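Local coordinates for Pdx2 protein (Plasmodium falciparum, PDB 2ABW) that hydrolyses glutamine to glutamate and ammonia, which is channelled to the partner enzyme Pdx1 for the synthesis of pyridoxal 5'-phosphate (vitamin B6), at residues L9-D14 against D66-A71; T55-C60 against C90-K95; I33-V38 against G42-L47; I182-Q187 against T203-Y208. All blocks are in the same frame, centred on the assembly; numbering follows the deposited sequence. Where two conformers were deposited one is given.

Contact 1 of 4, residues L9-D14 against D66-A71; sequences LSLQGD and DTLYNA
Leu11 and Leu68 meet tip to tip, methyl against methyl, with Leu11 CD1 3.5 Å from Leu68 CD2 in the conformer given. The same methyl of Leu68 also serves Leu9: Leu9 CD1 lies 4.2 Å from Leu68 CD2, in looser contact, the two side chains sliding past one another in opposite directions. Leu68 presents this branch because its CG stands anti to the backbone N (chi1 -173°), which carries the isobutyl group off helix 63-77 toward the loop. The interface is small and wholly apolar. It joins strand 4-9, in the parallel part of the large mixed sheet, and the loop leaving its C-terminal end to a helix of the alpha/beta glutaminase fold. In that loop Ser10 to Gly13 form a type I beta turn, closed by Gly13 N to Ser10 O at 3.1 Å. Gln12 folds back over the turn and gives an N-H from NE2 to Leu9 O (2.9 Å). The partner lies in the plane of the Gln12 amide, but the donor sits 44° above the plane of the Leu9 carbonyl. Further out, Ser10 OG is hydrogen-bonded to Gln34 OE1, Leu9 and Leu11 rest on helix 54-60 through Val57 and Cys60, and Leu68 also touches Val38 of helix 38-42.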
loop_
_atom_site.group_PDB
_atom_site.type_symbol
_atom_site.label_atom_id
_atom_site.label_comp_id
_atom_site.label_asym_id
_atom_site.label_seq_id
_atom_site.Cartn_x
_atom_site.Cartn_y
_atom_site.Cartn_z
ATOM N N LEU A 9 8.541 4.186 2.719
ATOM C CA LEU A 9 9.435 4.533 1.575
ATOM C C LEU A 9 9.359 6.051 1.414
ATOM O O LEU A 9 8.276 6.632 1.450
ATOM C CB LEU A 9 8.957 3.763 0.334
ATOM C CG LEU A 9 10.015 3.895 -0.786
ATOM C CD1 LEU A 9 11.266 3.043 -0.549
ATOM C CD2 LEU A 9 9.391 3.488 -2.135
ATOM N N SER A 10 10.502 6.717 1.323
ATOM C CA SER A 10 10.503 8.194 1.411
ATOM C C SER A 10 11.176 8.945 0.286
ATOM O O SER A 10 11.196 10.205 0.283
ATOM C CB SER A 10 11.103 8.602 2.723
ATOM O OG SER A 10 12.483 8.311 2.770
ATOM N N LEU A 11 11.716 8.185 -0.634
ATOM C CA LEU A 11 12.502 8.739 -1.730
ATOM C C LEU A 11 11.725 9.731 -2.594
ATOM O O LEU A 11 12.322 10.681 -3.101
ATOM C CB LEU A 11 13.047 7.586 -2.566
ATOM C CG LEU A 11 14.051 6.691 -1.802
ATOM C CD1 LEU A 11 14.331 5.431 -2.493
ATOM C CD2 LEU A 11 15.299 7.441 -1.438
ATOM N N GLN A 12 10.426 9.498 -2.773
ATOM C CA GLN A 12 9.592 10.267 -3.634
ATOM C C GLN A 12 9.071 11.533 -2.939
ATOM O O GLN A 12 8.406 12.382 -3.568
ATOM C CB GLN A 12 8.435 9.404 -4.075
ATOM C CG GLN A 12 7.419 9.050 -2.966
ATOM C CD GLN A 12 7.878 8.139 -1.790
ATOM O OE1 GLN A 12 8.774 7.279 -1.888
ATOM N NE2 GLN A 12 7.151 8.284 -0.686
ATOM N N GLY A 13 9.334 11.673 -1.648
ATOM C CA GLY A 13 8.819 12.865 -0.932
ATOM C C GLY A 13 7.346 12.735 -0.515
ATOM O O GLY A 13 6.692 11.702 -0.723
ATOM N N ASP A 14 6.854 13.759 0.155
ATOM C CA ASP A 14 5.484 13.796 0.642
ATOM C C ASP A 14 5.100 12.615 1.517
ATOM O O ASP A 14 3.944 12.187 1.542
ATOM C CB ASP A 14 4.525 13.932 -0.542
ATOM C CG ASP A 14 4.577 15.328 -1.176
ATOM O OD1 ASP A 14 4.863 16.357 -0.487
ATOM O OD2 ASP A 14 4.302 15.401 -2.397
ATOM N N ASP A 66 19.109 -1.026 -10.101
ATOM C CA ASP A 66 17.952 -1.629 -9.432
ATOM C C ASP A 66 18.254 -2.310 -8.095
ATOM O O ASP A 66 17.532 -3.246 -7.684
ATOM C CB ASP A 66 17.282 -2.608 -10.396
ATOM C CG ASP A 66 16.083 -2.051 -11.135
ATOM O OD1 ASP A 66 15.696 -0.889 -10.899
ATOM O OD2 ASP A 66 15.464 -2.775 -12.002
ATOM N N THR A 67 19.182 -1.799 -7.321
ATOM C CA THR A 67 19.561 -2.423 -6.056
ATOM C C THR A 67 18.343 -2.452 -5.129
ATOM O O THR A 67 18.005 -3.487 -4.555
ATOM C CB THR A 67 20.776 -1.725 -5.386
ATOM O OG1 THR A 67 21.964 -2.047 -6.156
ATOM C CG2 THR A 67 20.969 -2.180 -3.981
ATOM N N LEU A 68 17.695 -1.317 -4.977
ATOM C CA LEU A 68 16.514 -1.278 -4.000
ATOM C C LEU A 68 15.343 -2.016 -4.576
ATOM O O LEU A 68 14.619 -2.696 -3.834
ATOM C CB LEU A 68 16.132 0.162 -3.639
ATOM C CG LEU A 68 15.114 0.392 -2.599
ATOM C CD1 LEU A 68 15.451 -0.291 -1.263
ATOM C CD2 LEU A 68 14.837 1.939 -2.391
ATOM N N TYR A 69 15.064 -1.904 -5.875
ATOM C CA TYR A 69 13.985 -2.645 -6.528
ATOM C C TYR A 69 14.155 -4.145 -6.200
ATOM O O TYR A 69 13.254 -4.829 -5.731
ATOM C CB TYR A 69 14.026 -2.470 -8.019
ATOM C CG TYR A 69 13.035 -3.309 -8.728
ATOM C CD1 TYR A 69 11.683 -2.992 -8.789
ATOM C CD2 TYR A 69 13.421 -4.486 -9.310
ATOM C CE1 TYR A 69 10.739 -3.786 -9.440
ATOM C CE2 TYR A 69 12.457 -5.345 -9.896
ATOM C CZ TYR A 69 11.160 -4.985 -10.016
ATOM O OH TYR A 69 10.214 -5.826 -10.601
ATOM N N ASN A 70 15.353 -4.659 -6.458
ATOM C CA ASN A 70 15.576 -6.141 -6.252
ATOM C C ASN A 70 15.411 -6.472 -4.766
ATOM O O ASN A 70 14.822 -7.511 -4.443
ATOM C CB ASN A 70 16.914 -6.512 -6.698
ATOM C CG ASN A 70 17.093 -6.390 -8.224
ATOM O OD1 ASN A 70 16.165 -6.591 -8.920
ATOM N ND2 ASN A 70 18.298 -6.165 -8.680
ATOM N N ALA A 71 15.837 -5.587 -3.862
ATOM C CA ALA A 71 15.667 -5.857 -2.432
ATOM C C ALA A 71 14.189 -5.842 -2.035
ATOM O O ALA A 71 13.736 -6.634 -1.191
ATOM C CB ALA A 71 16.512 -4.872 -1.575
#

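Contact 2 of 4, residues T55-C60 against C90-K95; sequences TTVRRC and CILLSK
The backbones of helix 54-60 and the chain at 90-95 come nearest at Arg58 and Leu92, whose CA atoms are 7.7 Å apart. Leu92 is the one residue of 90-95 that reaches across. Its CD1 packs on Val57, 3.5 Å from Val57 CG1 and 3.8 Å from Val57 CB, the two side chains crossing obliquely. The other methyl, Leu92 CD2, lies against the aliphatic root of Arg58, 4.2 Å from Arg58 CB. With Val57 CG1 anti to the backbone N (chi1 167°), it is this branch that meets Leu92. The polar end of Arg58 turns to other partners: NH1 forms a salt bridge with Asp66, NH2 bonds to Lys109 O, and the guanidinium makes cation-pi contacts with Tyr69 and Phe106. Beyond Leu92 the chain is held by Cys90 O, which accepts from two donors on opposite faces of its plane, Ser94 OG at 2.9 Å and Leu93 N at 3.2 Å. Ser94 N adds a bond to Ile91 O at 3.0 Å. Helix 88-92 follows directly on the nucleophile Cys87, whose setting between Gly85 and Gly89 is consistent with a nucleophile elbow. Leu92 also packs on Ser54, part of the glutamine-binding site, and on Phe110. The contact thus packs helix 54-60 against helix 88-92, and the chain runs on into strand 94-98, which lies beside strand 115-120, where Leu93 touches Leu115 and Ser94 touches Ile117.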
loop_
_atom_site.group_PDB
_atom_site.type_symbol
_atom_site.label_atom_id
_atom_site.label_comp_id
_atom_site.label_asym_id
_atom_site.label_seq_id
_atom_site.Cartn_x
_atom_site.Cartn_y
_atom_site.Cartn_z
ATOM N N THR A 55 5.385 6.033 -11.389
ATOM C CA THR A 55 6.605 6.049 -12.151
ATOM C C THR A 55 7.741 6.717 -11.377
ATOM O O THR A 55 8.915 6.330 -11.493
ATOM C CB THR A 55 6.410 6.618 -13.555
ATOM O OG1 THR A 55 5.654 5.671 -14.326
ATOM C CG2 THR A 55 7.712 6.816 -14.184
ATOM N N THR A 56 7.398 7.738 -10.611
ATOM C CA THR A 56 8.402 8.410 -9.785
ATOM C C THR A 56 8.987 7.524 -8.697
ATOM O O THR A 56 10.185 7.444 -8.604
ATOM C CB THR A 56 7.815 9.633 -9.076
ATOM O OG1 THR A 56 7.291 10.520 -10.074
ATOM C CG2 THR A 56 8.896 10.349 -8.283
ATOM N N VAL A 57 8.145 6.852 -7.981
ATOM C CA VAL A 57 8.608 5.938 -6.930
ATOM C C VAL A 57 9.453 4.845 -7.561
ATOM O O VAL A 57 10.560 4.532 -7.139
ATOM C CB VAL A 57 7.460 5.344 -6.202
ATOM C CG1 VAL A 57 7.943 4.174 -5.352
ATOM C CG2 VAL A 57 6.663 6.369 -5.356
ATOM N N ARG A 58 9.015 4.305 -8.701
ATOM C CA ARG A 58 9.815 3.244 -9.327
ATOM C C ARG A 58 11.190 3.684 -9.764
ATOM O O ARG A 58 12.165 2.989 -9.633
ATOM C CB ARG A 58 9.062 2.673 -10.544
ATOM C CG ARG A 58 9.755 1.554 -11.263
ATOM C CD ARG A 58 10.061 0.336 -10.353
ATOM N NE ARG A 58 10.803 -0.733 -11.027
ATOM C CZ ARG A 58 12.119 -0.827 -11.190
ATOM N NH1 ARG A 58 12.986 0.067 -10.704
ATOM N NH2 ARG A 58 12.637 -1.891 -11.778
ATOM N N ARG A 59 11.287 4.868 -10.364
ATOM C CA ARG A 59 12.586 5.414 -10.754
ATOM C C ARG A 59 13.501 5.627 -9.536
ATOM O O ARG A 59 14.702 5.393 -9.607
ATOM C CB ARG A 59 12.296 6.770 -11.386
ATOM C CG ARG A 59 13.489 7.501 -11.826
ATOM C CD ARG A 59 13.049 8.572 -12.837
ATOM N NE ARG A 59 12.634 7.950 -14.098
ATOM C CZ ARG A 59 11.685 8.405 -14.917
ATOM N NH1 ARG A 59 10.963 9.494 -14.625
ATOM N NH2 ARG A 59 11.463 7.756 -16.057
ATOM N N CYS A 60 12.910 6.037 -8.426
ATOM C CA CYS A 60 13.685 6.174 -7.168
ATOM C C CYS A 60 14.347 4.828 -6.718
ATOM O O CYS A 60 15.418 4.824 -6.079
ATOM C CB CYS A 60 12.795 6.686 -6.044
ATOM S SG CYS A 60 12.264 8.457 -6.246
ATOM N N CYS A 90 0.091 1.015 -4.363
ATOM C CA CYS A 90 -0.870 -0.036 -4.760
ATOM C C CYS A 90 -0.602 -0.382 -6.194
ATOM O O CYS A 90 -0.597 -1.568 -6.527
ATOM C CB CYS A 90 -2.317 0.423 -4.554
ATOM S SG CYS A 90 -3.512 -0.901 -4.680
ATOM N N ILE A 91 -0.379 0.599 -7.055
ATOM C CA ILE A 91 -0.073 0.334 -8.477
ATOM C C ILE A 91 1.184 -0.573 -8.594
ATOM O O ILE A 91 1.158 -1.581 -9.314
ATOM C CB ILE A 91 0.114 1.611 -9.258
ATOM C CG1 ILE A 91 -1.236 2.321 -9.364
ATOM C CG2 ILE A 91 0.690 1.295 -10.645
ATOM C CD1 ILE A 91 -1.141 3.674 -10.002
ATOM N N LEU A 92 2.202 -0.232 -7.824
ATOM C CA LEU A 92 3.491 -0.920 -7.899
ATOM C C LEU A 92 3.475 -2.298 -7.243
ATOM O O LEU A 92 4.435 -3.041 -7.380
ATOM C CB LEU A 92 4.576 -0.066 -7.296
ATOM C CG LEU A 92 4.910 1.192 -8.111
ATOM C CD1 LEU A 92 5.898 2.067 -7.332
ATOM C CD2 LEU A 92 5.392 0.824 -9.513
ATOM N N LEU A 93 2.439 -2.698 -6.565
ATOM C CA LEU A 93 2.234 -4.126 -6.139
ATOM C C LEU A 93 1.441 -4.964 -7.151
ATOM O O LEU A 93 1.235 -6.173 -6.993
ATOM C CB LEU A 93 1.543 -4.204 -4.799
ATOM C CG LEU A 93 2.259 -3.577 -3.616
ATOM C CD1 LEU A 93 1.486 -3.636 -2.302
ATOM C CD2 LEU A 93 3.667 -4.358 -3.401
ATOM N N SER A 94 0.847 -4.269 -8.121
ATOM C CA SER A 94 -0.095 -4.907 -8.959
ATOM C C SER A 94 0.553 -5.750 -10.074
ATOM O O SER A 94 1.581 -5.388 -10.644
ATOM C CB SER A 94 -1.090 -3.932 -9.574
ATOM O OG SER A 94 -1.791 -3.269 -8.556
ATOM N N LYS A 95 -0.143 -6.810 -10.481
ATOM C CA LYS A 95 0.357 -7.670 -11.601
ATOM C C LYS A 95 0.329 -7.029 -12.942
ATOM O O LYS A 95 1.337 -7.019 -13.704
ATOM C CB LYS A 95 -0.465 -8.932 -11.672
ATOM C CG LYS A 95 -0.001 -9.938 -12.731
ATOM C CD LYS A 95 -0.745 -11.232 -12.607
ATOM C CE LYS A 95 -0.049 -12.348 -13.437
ATOM N NZ LYS A 95 1.388 -11.993 -13.673
#

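Contact 3 of 4, residues I33-V38 against G42-L47; sequences IQVRNV and GLCDGL
Strand 30-35 and the chain entering strand 46-49 face each other with Ile33 CA 8.1 Å from Cys44 CA and Val35 CA 8.3 Å from Leu47 CA, and they close to 6.1 Å between Val38 CA and Gly42 CA. Strand 4-9 lies between the two strands in the parallel part of the sheet, so this is a beta-alpha-beta crossover that skips one strand. Apolar side chains of the two segments pack together. Cys44 SG touches both Val35 CG2 at 3.5 Å and Ile33 CD1 at 3.9 Å. Val35 CG2 has a second neighbour, Leu47 CD1 at 3.8 Å. Leu47 reaches it with CG anti to its backbone N (chi1 176°), which brings CD1 to Val35 although CB itself does not point there. Ile33 CG1 sits between the backbone N and the carbonyl carbon, the crowded position, and from there CD1 comes within 4.1 Å of Leu43 CB, the two side chains crossing at about a right angle. Gly42 N bonds to Val38 O at 2.9 Å (151° at the hydrogen), the one hydrogen bond spanning the segments. Asn37 caps the start of helix 38-42 through OD1 to Asp40 N, and Arg36 forms a salt bridge with Asp40. Apart from the Gly42–Val38 bond the contact is hydrophobic, the sulfur acting as one more apolar group; the two strands do not pair with each other, strand 4-9 lying between them, and their side-chain contact is apolar.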
loop_
_atom_site.group_PDB
_atom_site.type_symbol
_atom_site.label_atom_id
_atom_site.label_comp_id
_atom_site.label_asym_id
_atom_site.label_seq_id
_atom_site.Cartn_x
_atom_site.Cartn_y
_atom_site.Cartn_z
ATOM N N ILE A 33 10.290 4.414 10.639
ATOM C CA ILE A 33 11.489 4.963 10.003
ATOM C C ILE A 33 11.273 5.281 8.581
ATOM O O ILE A 33 10.423 4.698 7.963
ATOM C CB ILE A 33 12.716 3.998 10.150
ATOM C CG1 ILE A 33 12.563 2.719 9.376
ATOM C CG2 ILE A 33 12.979 3.663 11.620
ATOM C CD1 ILE A 33 13.846 1.900 9.275
ATOM N N GLN A 34 12.030 6.249 8.054
ATOM C CA GLN A 34 12.042 6.455 6.642
ATOM C C GLN A 34 12.831 5.321 6.054
ATOM O O GLN A 34 13.827 4.833 6.646
ATOM C CB GLN A 34 12.753 7.754 6.275
ATOM C CG GLN A 34 12.053 9.017 6.615
ATOM C CD GLN A 34 12.881 10.227 6.121
ATOM O OE1 GLN A 34 13.468 10.182 5.030
ATOM N NE2 GLN A 34 12.899 11.288 6.904
ATOM N N VAL A 35 12.475 4.919 4.843
ATOM C CA VAL A 35 13.272 3.939 4.088
ATOM C C VAL A 35 13.726 4.571 2.768
ATOM O O VAL A 35 12.933 5.004 1.952
ATOM C CB VAL A 35 12.491 2.677 3.801
ATOM C CG1 VAL A 35 13.181 1.768 2.800
ATOM C CG2 VAL A 35 12.121 2.017 5.172
ATOM N N ARG A 36 15.020 4.691 2.625
ATOM C CA ARG A 36 15.625 5.349 1.478
ATOM C C ARG A 36 16.610 4.424 0.784
ATOM O O ARG A 36 17.112 4.750 -0.271
ATOM C CB ARG A 36 16.397 6.545 2.031
ATOM C CG ARG A 36 15.618 7.533 2.818
ATOM C CD ARG A 36 16.591 8.256 3.757
ATOM N NE ARG A 36 16.909 7.375 4.915
ATOM C CZ ARG A 36 18.065 7.321 5.553
ATOM N NH1 ARG A 36 19.101 8.051 5.154
ATOM N NH2 ARG A 36 18.218 6.532 6.604
ATOM N N ASN A 37 16.914 3.272 1.400
ATOM C CA ASN A 37 17.948 2.397 0.878
ATOM C C ASN A 37 17.803 1.016 1.480
ATOM O O ASN A 37 16.939 0.796 2.343
ATOM C CB ASN A 37 19.311 3.005 1.161
ATOM C CG ASN A 37 19.549 3.249 2.601
ATOM O OD1 ASN A 37 19.405 2.383 3.401
ATOM N ND2 ASN A 37 20.003 4.458 2.949
ATOM N N VAL A 38 18.630 0.076 1.050
ATOM C CA VAL A 38 18.533 -1.311 1.480
ATOM C C VAL A 38 18.897 -1.507 2.965
ATOM O O VAL A 38 18.359 -2.410 3.613
ATOM C CB VAL A 38 19.352 -2.256 0.589
ATOM C CG1 VAL A 38 18.888 -2.231 -0.854
ATOM C CG2 VAL A 38 20.829 -1.914 0.634
ATOM N N GLY A 42 16.349 -3.250 5.573
ATOM C CA GLY A 42 16.706 -4.381 6.425
ATOM C C GLY A 42 16.254 -4.293 7.874
ATOM O O GLY A 42 16.222 -5.320 8.609
ATOM N N LEU A 43 15.987 -3.079 8.332
ATOM C CA LEU A 43 15.592 -2.833 9.751
ATOM C C LEU A 43 14.084 -2.954 9.934
ATOM O O LEU A 43 13.541 -2.858 11.068
ATOM C CB LEU A 43 15.980 -1.444 10.213
ATOM C CG LEU A 43 17.460 -1.156 10.147
ATOM C CD1 LEU A 43 17.634 0.326 10.553
ATOM C CD2 LEU A 43 18.274 -2.143 10.951
ATOM N N CYS A 44 13.381 -3.137 8.848
ATOM C CA CYS A 44 11.899 -3.026 8.838
ATOM C C CYS A 44 11.281 -4.397 9.077
ATOM O O CYS A 44 11.617 -5.325 8.382
ATOM C CB CYS A 44 11.320 -2.538 7.481
ATOM S SG CYS A 44 11.747 -0.775 7.301
ATOM N N ASP A 45 10.232 -4.466 9.940
ATOM C CA ASP A 45 9.410 -5.633 10.044
ATOM C C ASP A 45 8.242 -5.568 9.013
ATOM O O ASP A 45 7.645 -6.580 8.679
ATOM C CB ASP A 45 8.785 -5.611 11.427
ATOM C CG ASP A 45 9.794 -5.790 12.526
ATOM O OD1 ASP A 45 10.698 -6.665 12.379
ATOM O OD2 ASP A 45 9.794 -5.086 13.560
ATOM N N GLY A 46 7.871 -4.358 8.608
ATOM C CA GLY A 46 6.886 -4.130 7.532
ATOM C C GLY A 46 7.172 -2.835 6.821
ATOM O O GLY A 46 7.946 -1.968 7.369
ATOM N N LEU A 47 6.596 -2.612 5.650
ATOM C CA LEU A 47 6.944 -1.402 4.843
ATOM C C LEU A 47 5.642 -0.853 4.238
ATOM O O LEU A 47 4.774 -1.634 3.790
ATOM C CB LEU A 47 7.901 -1.806 3.712
ATOM C CG LEU A 47 8.268 -0.716 2.766
ATOM C CD1 LEU A 47 9.176 0.251 3.463
ATOM C CD2 LEU A 47 8.892 -1.265 1.445
#

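Contact 4 of 4, residues I182-Q187 against T203-Y208; sequences IAAVEQ and TAFQQY
A very short bond marks this contact: Tyr208 OH donates to Glu186 OE1 at 2.5 Å. The phenol meets the oxygen on its syn lone pair, the side of the other carboxylate oxygen, and OE1 lies at the edge of the ring, in its plane. The carboxylate is turned 74° from the ring. The side chains come from opposite directions, Glu186 with CG anti to the backbone N (chi1 -173°) and an extended chain beyond. OE2 forms a salt bridge with Lys212, one turn further along helix 204-219, so the two oxygens grip two residues of the same helix; the lysine probably stabilises the negative charge of the carboxylate. Deeper in, Ala184 CB approaches the Phe205 ring obliquely, 4.3 Å from Phe205 CE2. Ala183 and Ala184 together face Ala170, a classic beta bulge in the pairing with strand 167-174. The Phe205 ring meets Phe195 edge to face and also meets the ring of Phe144, which touches Tyr208 as well. Helix 204-219 thereby packs against antiparallel strands of the large sheet, with Phe205 on Leu135 and Ile137 of strand 130-137 and Tyr208 on Leu169 of strand 167-174.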
loop_
_atom_site.group_PDB
_atom_site.type_symbol
_atom_site.label_atom_id
_atom_site.label_comp_id
_atom_site.label_asym_id
_atom_site.label_seq_id
_atom_site.Cartn_x
_atom_site.Cartn_y
_atom_site.Cartn_z
ATOM N N ILE A 182 -13.749 -1.422 -5.899
ATOM C CA ILE A 182 -12.838 -2.050 -4.941
ATOM C C ILE A 182 -11.852 -1.004 -4.443
ATOM O O ILE A 182 -11.102 -0.435 -5.225
ATOM C CB ILE A 182 -12.087 -3.217 -5.594
ATOM C CG1 ILE A 182 -13.086 -4.274 -6.090
ATOM C CG2 ILE A 182 -11.036 -3.844 -4.604
ATOM C CD1 ILE A 182 -12.443 -5.424 -6.895
ATOM N N ALA A 183 -11.872 -0.779 -3.119
ATOM C CA ALA A 183 -11.030 0.197 -2.475
ATOM C C ALA A 183 -9.743 -0.393 -1.846
ATOM O O ALA A 183 -8.750 0.304 -1.747
ATOM C CB ALA A 183 -11.844 1.017 -1.425
ATOM N N ALA A 184 -9.832 -1.618 -1.344
ATOM C CA ALA A 184 -8.728 -2.249 -0.627
ATOM C C ALA A 184 -8.774 -3.713 -0.888
ATOM O O ALA A 184 -9.820 -4.377 -0.963
ATOM C CB ALA A 184 -8.860 -1.977 0.811
ATOM N N VAL A 185 -7.576 -4.274 -1.111
ATOM C CA VAL A 185 -7.401 -5.721 -1.300
ATOM C C VAL A 185 -6.266 -6.200 -0.423
ATOM O O VAL A 185 -5.369 -5.406 -0.070
ATOM C CB VAL A 185 -7.068 -6.078 -2.773
ATOM C CG1 VAL A 185 -8.337 -5.856 -3.638
ATOM C CG2 VAL A 185 -5.891 -5.334 -3.362
ATOM N N GLU A 186 -6.284 -7.480 -0.124
ATOM C CA GLU A 186 -5.215 -8.074 0.667
ATOM C C GLU A 186 -4.896 -9.431 0.076
ATOM O O GLU A 186 -5.805 -10.229 -0.223
ATOM C CB GLU A 186 -5.680 -8.161 2.137
ATOM C CG GLU A 186 -4.541 -8.611 3.100
ATOM C CD GLU A 186 -4.911 -8.392 4.567
ATOM O OE1 GLU A 186 -6.131 -8.207 4.854
ATOM O OE2 GLU A 186 -4.062 -8.514 5.434
ATOM N N GLN A 187 -3.630 -9.760 -0.045
ATOM C CA GLN A 187 -3.235 -11.064 -0.616
ATOM C C GLN A 187 -1.952 -11.465 0.117
ATOM O O GLN A 187 -0.962 -10.767 -0.027
ATOM C CB GLN A 187 -2.937 -11.004 -2.107
ATOM C CG GLN A 187 -2.652 -12.406 -2.683
ATOM C CD GLN A 187 -2.428 -12.388 -4.122
ATOM O OE1 GLN A 187 -2.530 -11.328 -4.786
ATOM N NE2 GLN A 187 -2.050 -13.578 -4.660
ATOM N N THR A 203 -7.502 6.467 11.831
ATOM C CA THR A 203 -6.251 5.719 11.644
ATOM C C THR A 203 -6.539 4.209 11.414
ATOM O O THR A 203 -5.684 3.368 11.721
ATOM C CB THR A 203 -5.281 5.871 12.839
ATOM O OG1 THR A 203 -5.968 5.551 14.041
ATOM C CG2 THR A 203 -4.710 7.351 12.923
ATOM N N ALA A 204 -7.701 3.862 10.916
ATOM C CA ALA A 204 -8.153 2.428 10.914
ATOM C C ALA A 204 -7.186 1.590 10.115
ATOM O O ALA A 204 -6.814 0.488 10.548
ATOM C CB ALA A 204 -9.527 2.336 10.292
ATOM N N PHE A 205 -6.807 2.010 8.897
ATOM C CA PHE A 205 -5.948 1.159 8.059
ATOM C C PHE A 205 -4.519 1.049 8.615
ATOM O O PHE A 205 -3.817 0.045 8.438
ATOM C CB PHE A 205 -6.000 1.577 6.603
ATOM C CG PHE A 205 -7.341 1.163 5.950
ATOM C CD1 PHE A 205 -8.439 1.970 6.089
ATOM C CD2 PHE A 205 -7.480 -0.084 5.363
ATOM C CE1 PHE A 205 -9.669 1.567 5.569
ATOM C CE2 PHE A 205 -8.731 -0.466 4.828
ATOM C CZ PHE A 205 -9.795 0.322 5.011
ATOM N N GLN A 206 -4.065 2.154 9.215
ATOM C CA GLN A 206 -2.789 2.117 9.895
ATOM C C GLN A 206 -2.797 1.088 11.023
ATOM O O GLN A 206 -1.851 0.277 11.205
ATOM C CB GLN A 206 -2.402 3.502 10.470
ATOM C CG GLN A 206 -2.038 4.494 9.366
ATOM C CD GLN A 206 -3.197 5.177 8.698
ATOM O OE1 GLN A 206 -4.310 5.011 9.142
ATOM N NE2 GLN A 206 -2.904 5.991 7.668
ATOM N N GLN A 207 -3.834 1.079 11.799
ATOM C CA GLN A 207 -3.986 0.119 12.888
ATOM C C GLN A 207 -4.026 -1.290 12.357
ATOM O O GLN A 207 -3.364 -2.188 12.906
ATOM C CB GLN A 207 -5.222 0.458 13.671
ATOM C CG GLN A 207 -5.288 -0.481 14.896
ATOM C CD GLN A 207 -6.521 -0.252 15.767
ATOM O OE1 GLN A 207 -7.373 0.624 15.488
ATOM N NE2 GLN A 207 -6.626 -1.034 16.780
ATOM N N TYR A 208 -4.778 -1.526 11.300
ATOM C CA TYR A 208 -4.877 -2.854 10.679
ATOM C C TYR A 208 -3.518 -3.312 10.178
ATOM O O TYR A 208 -3.086 -4.457 10.380
ATOM C CB TYR A 208 -5.818 -2.803 9.513
ATOM C CG TYR A 208 -6.082 -4.120 8.895
ATOM C CD1 TYR A 208 -6.860 -5.071 9.567
ATOM C CD2 TYR A 208 -5.614 -4.454 7.681
ATOM C CE1 TYR A 208 -7.123 -6.301 8.978
ATOM C CE2 TYR A 208 -5.919 -5.644 7.081
ATOM C CZ TYR A 208 -6.666 -6.568 7.727
ATOM O OH TYR A 208 -7.004 -7.836 7.195
#

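Overall arrangement
From the N terminus, strand 4-9 ends in the loop that contact 1 ties to helix 63-77, closing a long loop. Contact 3 lies within that loop, a much shorter closure from strand 30-35 through helix 38-42 to strand 46-49. Contact 2 opens at helix 54-60, inside the span of contact 1, and closes after it at 90-95, so the two cross. They touch directly, Leu9 CD2 lying 3.6 Å from Val57 CG1, and contact 1 meets contact 3 where Ser10 N lies 3.0 Å from Val35 O. Contact 4 follows in series, its centre about 22 Å from that of contact 1, and ties strand 180-187 of the same large sheet to helix 204-219.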